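Local coordinates for protein putative laminarinase (Phanerochaete chrysosporium, PDB 2W39) that probably hydrolyses the glycosidic bonds of beta-glucans such as laminarin and lichenin, as an extracellular family 16 glycoside hydrolase of a white-rot fungus, at residues Y3-N8 and S293-Q298; N32-A37 and N70-R75; T81-V86 and M189-S194; M92-G97 and F284-W289. All coordinates share one frame; numbering follows the deposited sequence.

Contact 1 (Y3-N8 and S293-Q298); sequences YHLEDN and SVRVYQ
Val296 O takes two backbone donors from the facing strand, Glu6 N at 2.7 Å and Asp7 N at 3.1 Å, while Val296 N returns a bond to Asp7 O. At the chain end, His4 N reaches the C-terminal carboxylate at Gln298 OXT (3.0 Å) and His4 O accepts from Gln298 N. Between these anchors Leu5 CD1 sits over one face of the Tyr297 ring, displaced toward its rim and 4.1 Å from the centroid. Further along, Arg295 NE bonds to Asn8 OD1 at 2.8 Å, coming from above the amide plane, and a water accepts from both Asn8 ND2 and Arg295 NH2, closing the pair into a ring. Glu6, bent at chi2 (63°), lays its carboxylate flat against the amide of Gln298, the planes only 4° apart. Behind this first shell, Lys78 makes salt bridges to Glu6 and Asp7, Tyr80 also bonds to Asp7, and the Tyr297 hydroxyl is fixed by the carbonyl of Pro216. Two residues, Glu6 and Asp7, thus face the single Val296: a classic beta bulge in an antiparallel pair that joins the N- and C-terminal strands of the beta sandwich.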
# COMPACT_ATOMS: atom_id res chain seq x y z
N TYR A 3 -0.74 -15.62 16.73
CA TYR A 3 -1.61 -15.85 15.58
C TYR A 3 -1.04 -17.01 14.79
O TYR A 3 0.15 -17.36 14.92
CB TYR A 3 -1.69 -14.61 14.67
CG TYR A 3 -2.18 -13.34 15.30
CD1 TYR A 3 -3.51 -12.94 15.18
CD2 TYR A 3 -1.31 -12.49 15.99
CE1 TYR A 3 -3.96 -11.76 15.73
CE2 TYR A 3 -1.76 -11.30 16.54
CZ TYR A 3 -3.08 -10.96 16.41
OH TYR A 3 -3.56 -9.78 16.96
N HIS A 4 -1.86 -17.57 13.91
CA HIS A 4 -1.47 -18.72 13.11
C HIS A 4 -1.81 -18.46 11.65
O HIS A 4 -2.76 -17.75 11.32
CB HIS A 4 -2.14 -20.00 13.62
CG HIS A 4 -1.76 -20.30 15.03
ND1 HIS A 4 -2.49 -19.87 16.11
CD2 HIS A 4 -0.65 -20.89 15.53
CE1 HIS A 4 -1.87 -20.24 17.23
NE2 HIS A 4 -0.76 -20.86 16.90
N LEU A 5 -1.05 -19.09 10.77
CA LEU A 5 -1.18 -18.85 9.35
C LEU A 5 -2.59 -19.11 8.86
O LEU A 5 -3.19 -20.14 9.18
CB LEU A 5 -0.19 -19.74 8.60
CG LEU A 5 0.07 -19.44 7.14
CD1 LEU A 5 0.66 -18.02 6.94
CD2 LEU A 5 1.00 -20.52 6.60
N GLU A 6 -3.10 -18.16 8.07
CA GLU A 6 -4.42 -18.22 7.46
C GLU A 6 -4.30 -18.31 5.93
O GLU A 6 -5.07 -19.02 5.29
CB GLU A 6 -5.24 -16.99 7.90
CG GLU A 6 -6.60 -16.81 7.28
CD GLU A 6 -7.58 -17.92 7.60
OE1 GLU A 6 -7.39 -18.68 8.56
OE2 GLU A 6 -8.59 -18.02 6.87
N ASP A 7 -3.37 -17.55 5.35
CA ASP A 7 -3.12 -17.53 3.91
C ASP A 7 -1.65 -17.33 3.67
O ASP A 7 -1.01 -16.51 4.32
CB ASP A 7 -3.89 -16.41 3.23
CG ASP A 7 -5.38 -16.61 3.30
OD1 ASP A 7 -5.91 -17.48 2.57
OD2 ASP A 7 -6.05 -15.90 4.09
N ASN A 8 -1.12 -18.08 2.71
CA ASN A 8 0.26 -17.99 2.33
C ASN A 8 0.30 -17.78 0.83
O ASN A 8 0.10 -18.74 0.07
CB ASN A 8 0.99 -19.28 2.71
CG ASN A 8 2.48 -19.20 2.44
OD1 ASN A 8 3.02 -18.11 2.19
ND2 ASN A 8 3.15 -20.34 2.46
N SER A 293 6.32 -12.50 -0.99
CA SER A 293 5.20 -13.19 -0.35
C SER A 293 4.30 -12.18 0.32
O SER A 293 4.75 -11.08 0.72
CB SER A 293 5.69 -14.20 0.69
OG SER A 293 6.43 -13.57 1.71
N VAL A 294 3.04 -12.58 0.48
CA VAL A 294 2.12 -11.91 1.40
C VAL A 294 1.50 -13.02 2.23
O VAL A 294 0.99 -13.99 1.66
CB VAL A 294 1.04 -11.07 0.69
CG1 VAL A 294 0.05 -10.49 1.70
CG2 VAL A 294 1.68 -9.94 -0.13
N ARG A 295 1.59 -12.91 3.56
CA ARG A 295 1.06 -13.92 4.45
C ARG A 295 0.10 -13.26 5.41
O ARG A 295 0.34 -12.17 5.91
CB ARG A 295 2.19 -14.61 5.22
CG ARG A 295 3.11 -15.38 4.26
CD ARG A 295 4.17 -16.22 4.94
NE ARG A 295 4.94 -16.96 3.93
CZ ARG A 295 6.20 -16.69 3.57
NH1 ARG A 295 6.88 -15.71 4.16
NH2 ARG A 295 6.79 -17.40 2.62
N VAL A 296 -1.01 -13.95 5.66
CA VAL A 296 -2.00 -13.46 6.60
C VAL A 296 -2.15 -14.48 7.71
O VAL A 296 -2.14 -15.69 7.45
CB VAL A 296 -3.36 -13.21 5.92
CG1 VAL A 296 -4.36 -12.65 6.93
CG2 VAL A 296 -3.20 -12.24 4.74
N TYR A 297 -2.29 -13.97 8.93
CA TYR A 297 -2.43 -14.78 10.13
C TYR A 297 -3.69 -14.34 10.86
O TYR A 297 -4.05 -13.16 10.86
CB TYR A 297 -1.24 -14.55 11.07
CG TYR A 297 0.09 -14.95 10.47
CD1 TYR A 297 0.75 -14.12 9.57
CD2 TYR A 297 0.70 -16.14 10.85
CE1 TYR A 297 1.98 -14.49 9.04
CE2 TYR A 297 1.92 -16.51 10.33
CZ TYR A 297 2.55 -15.68 9.41
OH TYR A 297 3.79 -16.03 8.89
N GLN A 298 -4.35 -15.28 11.52
CA GLN A 298 -5.52 -15.02 12.36
C GLN A 298 -5.48 -15.89 13.59
O GLN A 298 -6.20 -15.60 14.55
CB GLN A 298 -6.81 -15.38 11.64
CG GLN A 298 -7.20 -14.46 10.55
CD GLN A 298 -8.47 -14.90 9.82
OE1 GLN A 298 -9.14 -15.90 10.16
NE2 GLN A 298 -8.81 -14.16 8.83
OXT GLN A 298 -4.77 -16.91 13.59
O HOH W 1 6.00 -19.96 1.47

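Contact 2 (N32-A37 and N70-R75); sequences NYVDQA and NSVRIR
This is a short parallel strand pairing, buried in the mixed sheet of the sandwich, where strand 31-33 runs beside strand 69-76 just before the chain turns into helix 36-41. Asn32 O accepts from Ser71 N at 3.0 Å, and Ser71 O from Val34 N at 3.1 Å. On one face of the sheet Asn32 and Asn70 lie side by side, and Asn32 ND2 gives a nearly straight bond (165°) to Asn70 OD1, which stays in the plane of the donating amide. Val34 CG2 meets Val72 CG1 at 4.0 Å.

The Tyr33 ring carries the other half. Arg73 CB stands over one of its faces, 3.7 Å from the centroid, and the extended arginine chain, with CG anti to the backbone N (chi1 172°), then takes CD past the rim at CE2 and CZ. One water bridges Tyr33 OH and Arg73 NH1; a second links Arg73 N to Val34 O. A leucine in place of Tyr33 would probably leave that first water without its hydroxyl partner and the arginine stem without a flat surface to lie on. The guanidinium is also paired with Glu21 and Glu107, and NH2 bonds to O6 of a bound glucose. Aromatic support, water and paired carboxylates together probably fix the direction in which this cation meets the sugar.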
# COMPACT_ATOMS: atom_id res chain seq x y z
N ASN A 32 -5.26 3.03 -16.64
CA ASN A 32 -6.24 2.09 -17.16
C ASN A 32 -6.02 0.77 -16.43
O ASN A 32 -5.07 0.04 -16.73
CB ASN A 32 -6.08 1.91 -18.67
CG ASN A 32 -7.17 1.05 -19.25
OD1 ASN A 32 -8.35 1.32 -19.07
ND2 ASN A 32 -6.78 -0.01 -19.94
N TYR A 33 -6.87 0.50 -15.44
CA TYR A 33 -6.75 -0.72 -14.66
C TYR A 33 -7.34 -1.88 -15.46
O TYR A 33 -8.53 -1.89 -15.77
CB TYR A 33 -7.51 -0.56 -13.36
CG TYR A 33 -6.77 0.17 -12.26
CD1 TYR A 33 -5.42 -0.09 -11.98
CD2 TYR A 33 -7.45 1.06 -11.42
CE1 TYR A 33 -4.77 0.55 -10.92
CE2 TYR A 33 -6.81 1.69 -10.36
CZ TYR A 33 -5.48 1.40 -10.09
OH TYR A 33 -4.81 1.96 -9.03
N VAL A 34 -6.50 -2.85 -15.78
CA VAL A 34 -6.89 -3.98 -16.62
C VAL A 34 -7.27 -5.19 -15.79
O VAL A 34 -6.87 -5.32 -14.63
CB VAL A 34 -5.80 -4.33 -17.65
CG1 VAL A 34 -5.54 -3.12 -18.56
CG2 VAL A 34 -4.52 -4.79 -16.97
N ASP A 35 -8.08 -6.07 -16.37
CA ASP A 35 -8.45 -7.30 -15.69
C ASP A 35 -7.31 -8.32 -15.70
O ASP A 35 -6.25 -8.09 -16.27
CB ASP A 35 -9.79 -7.87 -16.22
CG ASP A 35 -9.67 -8.64 -17.51
OD1 ASP A 35 -10.69 -9.26 -17.88
OD2 ASP A 35 -8.62 -8.61 -18.18
N GLN A 36 -7.53 -9.45 -15.04
CA GLN A 36 -6.47 -10.41 -14.88
C GLN A 36 -5.98 -10.99 -16.21
O GLN A 36 -4.78 -11.10 -16.44
CB GLN A 36 -6.97 -11.51 -13.97
CG GLN A 36 -5.97 -12.54 -13.65
CD GLN A 36 -6.26 -13.14 -12.28
OE1 GLN A 36 -6.67 -12.46 -11.33
NE2 GLN A 36 -6.05 -14.44 -12.18
N ALA A 37 -6.92 -11.39 -17.08
CA ALA A 37 -6.54 -11.98 -18.36
C ALA A 37 -5.70 -10.97 -19.16
O ALA A 37 -4.67 -11.31 -19.75
CB ALA A 37 -7.77 -12.40 -19.16
N ASN A 70 -1.71 1.63 -18.76
CA ASN A 70 -2.16 0.36 -18.23
C ASN A 70 -1.42 0.00 -16.95
O ASN A 70 -0.19 0.17 -16.85
CB ASN A 70 -1.96 -0.78 -19.23
CG ASN A 70 -2.90 -0.72 -20.41
OD1 ASN A 70 -3.92 -0.04 -20.40
ND2 ASN A 70 -2.57 -1.49 -21.46
N SER A 71 -2.18 -0.47 -15.96
CA SER A 71 -1.64 -0.87 -14.68
C SER A 71 -2.62 -1.84 -14.04
O SER A 71 -3.63 -2.21 -14.66
CB SER A 71 -1.42 0.37 -13.81
OG SER A 71 -0.64 0.04 -12.67
N VAL A 72 -2.34 -2.21 -12.79
CA VAL A 72 -3.15 -3.20 -12.11
C VAL A 72 -3.47 -2.79 -10.68
O VAL A 72 -2.69 -2.08 -10.02
CB VAL A 72 -2.50 -4.61 -12.14
CG1 VAL A 72 -2.34 -5.12 -13.58
CG2 VAL A 72 -1.18 -4.65 -11.39
N ARG A 73 -4.62 -3.28 -10.21
CA ARG A 73 -5.11 -3.12 -8.85
C ARG A 73 -5.67 -4.48 -8.46
O ARG A 73 -6.70 -4.90 -8.99
CB ARG A 73 -6.18 -2.03 -8.81
CG ARG A 73 -6.91 -1.92 -7.47
CD ARG A 73 -7.67 -0.63 -7.39
NE ARG A 73 -8.66 -0.63 -6.31
CZ ARG A 73 -9.10 0.46 -5.69
NH1 ARG A 73 -8.55 1.65 -5.91
NH2 ARG A 73 -10.06 0.36 -4.78
N ILE A 74 -4.95 -5.20 -7.61
CA ILE A 74 -5.38 -6.53 -7.22
C ILE A 74 -5.98 -6.51 -5.84
O ILE A 74 -5.56 -5.74 -4.98
CB ILE A 74 -4.23 -7.59 -7.38
CG1 ILE A 74 -3.07 -7.41 -6.37
CG2 ILE A 74 -3.73 -7.63 -8.84
CD1 ILE A 74 -2.15 -8.62 -6.29
N ARG A 75 -6.98 -7.36 -5.62
CA ARG A 75 -7.75 -7.36 -4.40
C ARG A 75 -7.93 -8.79 -3.92
O ARG A 75 -8.35 -9.67 -4.68
CB ARG A 75 -9.12 -6.74 -4.66
CG ARG A 75 -9.98 -6.65 -3.40
CD ARG A 75 -11.35 -6.09 -3.69
NE ARG A 75 -12.19 -7.03 -4.44
CZ ARG A 75 -13.41 -6.76 -4.88
NH1 ARG A 75 -13.94 -5.56 -4.68
NH2 ARG A 75 -14.11 -7.69 -5.51
O HOH W 2 -6.47 3.16 -7.31
O HOH W 3 -6.47 -4.00 -12.24

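Contact 3 (T81-V86 and M189-S194); sequences TTHVAV and MERTNS
Met189 leaves its strand with CG anti to the backbone N (chi1 -173°) and then bends at chi2 and chi3, which carries its CE to 3.5 Å from His83 NE2. The imidazole comes to meet it because His83 CG lies between its own backbone N and carbonyl carbon (chi1 71°); the same rotation points ND1 at Thr81 O, 2.8 Å away and in the ring plane. Arg191 instead is stretched from CG to NE, so its guanidinium slides across that carbonyl: Thr81 O lies over one face, 3.2 Å above the plane, and the angle to NE is too poor for a hydrogen bond. NH1 bonds to Asp243 O, and a water links Thr82 OG1 to NE, weakly on the NE side. His83 NE2 bonds to Glu104, so both ring nitrogens are engaged and the flip of the ring is probably set. On the opposite face Val84 CG2 packs on Glu190 CG at 3.9 Å. There are four backbone bonds, Arg191 N to His83 O being almost linear at 179°. His83 with Arg191 and Ala85 with Met189 are hydrogen-bonded pairs around the non-hydrogen-bonded Val84 and Glu190, the regular antiparallel pairing in a beta sandwich.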
# COMPACT_ATOMS: atom_id res chain seq x y z
N THR A 81 -10.76 -9.31 9.53
CA THR A 81 -11.06 -8.40 10.64
C THR A 81 -9.82 -8.34 11.55
O THR A 81 -8.87 -7.62 11.23
CB THR A 81 -12.36 -8.77 11.38
OG1 THR A 81 -12.26 -10.11 11.87
CG2 THR A 81 -13.57 -8.64 10.43
N THR A 82 -9.81 -9.10 12.65
CA THR A 82 -8.62 -9.20 13.49
C THR A 82 -7.63 -10.15 12.81
O THR A 82 -7.93 -11.33 12.56
CB THR A 82 -9.00 -9.66 14.88
OG1 THR A 82 -9.75 -8.61 15.49
CG2 THR A 82 -7.77 -9.96 15.72
N HIS A 83 -6.45 -9.63 12.47
CA HIS A 83 -5.49 -10.41 11.70
C HIS A 83 -4.15 -9.69 11.69
O HIS A 83 -4.06 -8.52 12.11
CB HIS A 83 -5.96 -10.62 10.26
CG HIS A 83 -5.92 -9.39 9.40
ND1 HIS A 83 -6.76 -8.31 9.58
CD2 HIS A 83 -5.17 -9.09 8.31
CE1 HIS A 83 -6.52 -7.40 8.65
NE2 HIS A 83 -5.55 -7.85 7.87
N VAL A 84 -3.15 -10.41 11.20
CA VAL A 84 -1.86 -9.81 10.86
C VAL A 84 -1.56 -10.09 9.40
O VAL A 84 -1.72 -11.23 8.95
CB VAL A 84 -0.71 -10.39 11.74
CG1 VAL A 84 0.61 -9.72 11.40
CG2 VAL A 84 -1.02 -10.20 13.22
N ALA A 85 -1.13 -9.07 8.66
CA ALA A 85 -0.72 -9.24 7.25
C ALA A 85 0.74 -8.84 7.14
O ALA A 85 1.14 -7.78 7.62
CB ALA A 85 -1.59 -8.37 6.32
N VAL A 86 1.53 -9.69 6.49
CA VAL A 86 2.96 -9.47 6.35
C VAL A 86 3.31 -9.47 4.86
O VAL A 86 3.03 -10.45 4.16
CB VAL A 86 3.80 -10.54 7.08
CG1 VAL A 86 5.29 -10.20 6.97
CG2 VAL A 86 3.37 -10.65 8.55
N MET A 189 1.29 -5.55 9.41
CA MET A 189 0.19 -4.79 10.01
C MET A 189 -0.60 -5.74 10.88
O MET A 189 -1.03 -6.79 10.41
CB MET A 189 -0.67 -4.17 8.90
CG MET A 189 -1.77 -3.20 9.34
SD MET A 189 -3.19 -3.99 10.15
CE MET A 189 -3.84 -4.98 8.81
N GLU A 190 -0.75 -5.38 12.16
CA GLU A 190 -1.62 -6.09 13.09
C GLU A 190 -2.84 -5.24 13.38
O GLU A 190 -2.72 -4.08 13.79
CB GLU A 190 -0.88 -6.41 14.40
CG GLU A 190 -1.78 -7.09 15.44
CD GLU A 190 -1.11 -7.37 16.76
OE1 GLU A 190 -0.03 -6.81 17.02
OE2 GLU A 190 -1.70 -8.14 17.57
N ARG A 191 -4.02 -5.84 13.18
CA ARG A 191 -5.28 -5.18 13.50
C ARG A 191 -6.02 -6.04 14.53
O ARG A 191 -6.25 -7.23 14.32
CB ARG A 191 -6.15 -5.05 12.25
CG ARG A 191 -7.57 -4.62 12.58
CD ARG A 191 -8.41 -4.35 11.34
NE ARG A 191 -9.82 -4.50 11.69
CZ ARG A 191 -10.78 -4.77 10.80
NH1 ARG A 191 -10.50 -4.77 9.51
NH2 ARG A 191 -12.01 -5.01 11.23
N THR A 192 -6.39 -5.40 15.63
CA THR A 192 -7.25 -5.99 16.64
C THR A 192 -8.41 -5.04 16.91
O THR A 192 -8.51 -3.97 16.29
CB THR A 192 -6.50 -6.26 17.95
OG1 THR A 192 -6.26 -5.03 18.63
CG2 THR A 192 -5.18 -7.01 17.71
N ASN A 193 -9.29 -5.41 17.84
CA ASN A 193 -10.35 -4.49 18.24
C ASN A 193 -9.80 -3.24 18.88
O ASN A 193 -10.49 -2.20 18.88
CB ASN A 193 -11.28 -5.14 19.27
CG ASN A 193 -12.49 -4.26 19.58
OD1 ASN A 193 -12.67 -3.71 20.71
ND2 ASN A 193 -13.35 -4.12 18.59
N SER A 194 -8.62 -3.35 19.47
CA SER A 194 -8.04 -2.31 20.29
C SER A 194 -7.05 -1.38 19.61
O SER A 194 -6.77 -0.32 20.13
CB SER A 194 -7.32 -2.94 21.49
OG SER A 194 -8.22 -3.59 22.39
O HOH W 4 -10.77 -6.14 14.24

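Contact 4 (M92-G97 and F284-W289); sequences MPQGCG and FANAYW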
# COMPACT_ATOMS: atom_id res chain seq x y z
N MET A 92 9.18 -1.64 -4.93
CA MET A 92 7.89 -0.98 -5.12
C MET A 92 8.00 -0.01 -6.30
O MET A 92 9.10 0.39 -6.70
CB MET A 92 7.45 -0.22 -3.87
CG MET A 92 8.23 1.06 -3.58
SD MET A 92 7.51 2.11 -2.29
CE MET A 92 7.77 1.07 -0.82
N PRO A 93 6.86 0.37 -6.89
CA PRO A 93 6.99 1.26 -8.04
C PRO A 93 7.68 2.56 -7.71
O PRO A 93 7.45 3.18 -6.66
CB PRO A 93 5.53 1.51 -8.45
CG PRO A 93 4.80 0.24 -8.00
CD PRO A 93 5.48 -0.11 -6.68
N GLN A 94 8.47 3.02 -8.68
CA GLN A 94 9.06 4.36 -8.62
C GLN A 94 8.92 5.06 -9.96
O GLN A 94 8.66 4.43 -10.98
CB GLN A 94 10.52 4.31 -8.16
CG GLN A 94 11.43 3.58 -9.13
CD GLN A 94 12.88 3.66 -8.71
OE1 GLN A 94 13.28 3.10 -7.68
NE2 GLN A 94 13.69 4.34 -9.50
N GLY A 95 9.05 6.38 -9.90
CA GLY A 95 8.99 7.24 -11.07
C GLY A 95 8.08 8.43 -10.80
O GLY A 95 7.14 8.37 -10.00
N CYS A 96 8.37 9.55 -11.48
CA CYS A 96 7.47 10.69 -11.46
C CYS A 96 6.06 10.26 -11.86
O CYS A 96 5.88 9.54 -12.84
CB CYS A 96 7.98 11.75 -12.41
SG CYS A 96 9.30 12.78 -11.66
N GLY A 97 5.08 10.71 -11.07
CA GLY A 97 3.69 10.42 -11.34
C GLY A 97 3.17 9.19 -10.65
O GLY A 97 1.95 8.98 -10.58
N PHE A 284 8.76 4.50 -16.94
CA PHE A 284 7.99 3.62 -16.07
C PHE A 284 8.50 2.19 -16.05
O PHE A 284 7.86 1.32 -15.48
CB PHE A 284 6.50 3.72 -16.42
CG PHE A 284 5.99 5.10 -16.21
CD1 PHE A 284 5.82 5.96 -17.28
CD2 PHE A 284 5.82 5.59 -14.93
CE1 PHE A 284 5.42 7.27 -17.07
CE2 PHE A 284 5.42 6.89 -14.71
CZ PHE A 284 5.23 7.73 -15.79
N ALA A 285 9.70 1.96 -16.60
CA ALA A 285 10.30 0.62 -16.53
C ALA A 285 10.51 0.16 -15.08
O ALA A 285 10.43 -1.03 -14.80
CB ALA A 285 11.61 0.57 -17.31
N ASN A 286 10.74 1.11 -14.18
CA ASN A 286 10.93 0.78 -12.77
C ASN A 286 9.68 0.99 -11.92
O ASN A 286 9.74 0.93 -10.70
CB ASN A 286 12.14 1.50 -12.20
CG ASN A 286 13.44 0.94 -12.76
OD1 ASN A 286 13.56 -0.27 -12.97
ND2 ASN A 286 14.42 1.81 -13.00
N ALA A 287 8.54 1.16 -12.59
CA ALA A 287 7.26 1.30 -11.91
C ALA A 287 6.63 -0.08 -11.71
O ALA A 287 5.60 -0.40 -12.32
CB ALA A 287 6.35 2.23 -12.69
N TYR A 288 7.27 -0.89 -10.87
CA TYR A 288 6.79 -2.24 -10.59
C TYR A 288 6.91 -2.59 -9.12
O TYR A 288 7.84 -2.15 -8.42
CB TYR A 288 7.53 -3.31 -11.44
CG TYR A 288 9.01 -3.49 -11.16
CD1 TYR A 288 9.46 -4.48 -10.28
CD2 TYR A 288 9.96 -2.71 -11.82
CE1 TYR A 288 10.83 -4.66 -10.04
CE2 TYR A 288 11.31 -2.88 -11.58
CZ TYR A 288 11.74 -3.85 -10.69
OH TYR A 288 13.08 -4.02 -10.46
N TRP A 289 5.95 -3.38 -8.66
CA TRP A 289 6.08 -4.14 -7.43
C TRP A 289 6.77 -5.45 -7.75
O TRP A 289 6.45 -6.09 -8.75
CB TRP A 289 4.69 -4.49 -6.90
CG TRP A 289 3.86 -3.37 -6.35
CD1 TRP A 289 2.85 -2.70 -6.98
CD2 TRP A 289 3.92 -2.84 -5.02
NE1 TRP A 289 2.30 -1.75 -6.14
CE2 TRP A 289 2.93 -1.84 -4.92
CE3 TRP A 289 4.72 -3.12 -3.90
CZ2 TRP A 289 2.70 -1.13 -3.74
CZ3 TRP A 289 4.51 -2.39 -2.73
CH2 TRP A 289 3.51 -1.41 -2.66
O HOH W 5 10.21 3.92 -13.20
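Pro93 lies on Trp289. Its CB rests against the backbone of Ala287 and Tyr288, 3.8 Å from Ala287 C. CG moves over the indole rim, 3.7 Å from Trp289 CD1. CD ends almost directly above the five-membered ring, 3.4 Å from its centroid and 4° off the normal, a close CH-pi contact. Next to it Met92 CB covers the six-membered ring on the same face, so two consecutive residues span the indole, whose NE1 is held by Asn250 O. Replacing Trp289 with an alanine would probably open a gap beneath Pro93 and Met92 and leave Asn250 O without its indole donor.

The contact ties the loop between strands 83-89 and 98-105 to the start of strand 288-297, where a type I turn from Phe284 to Ala287 leads into an inverse gamma turn centred on Ala287. Asn286 meets the loop with both backbone atoms: its O accepts from Gln94 N at 3.2 Å, and its N gives a weak bond to a water that donates to Gln94 O. Gln94 CG runs alongside Asn286 CB at 3.8 Å, while Gln94 OE1 accepts from Asn180. At the far end the Phe284 ring edge meets Cys96 O, with CE2 3.3 Å away, beside the Cys96-Cys269 disulfide.

In the fold
Contacts 1 and 4 share strand 288-297, gripping its two ends about 27 Å apart (centres), while contact 3 sits on the neighbouring strand 83-89 of the same sheet. Contacts 1 and 3 touch: Tyr3 OH bonds to Glu190 OE2, and Arg295 O to Val86 N. Contact 2 belongs to the other large sheet and is buried, as is contact 3; contacts 1 and 4 are only partly so. Contact 1 adds polar side-chain and C-terminal carboxylate bonds to a bulged strand pairing; contact 3 pairs regularly, with a fixed imidazole. Contact 4 rests largely on CH-pi contacts of a loop proline and methionine with an indole, and contact 2 alone includes a sugar-binding side chain.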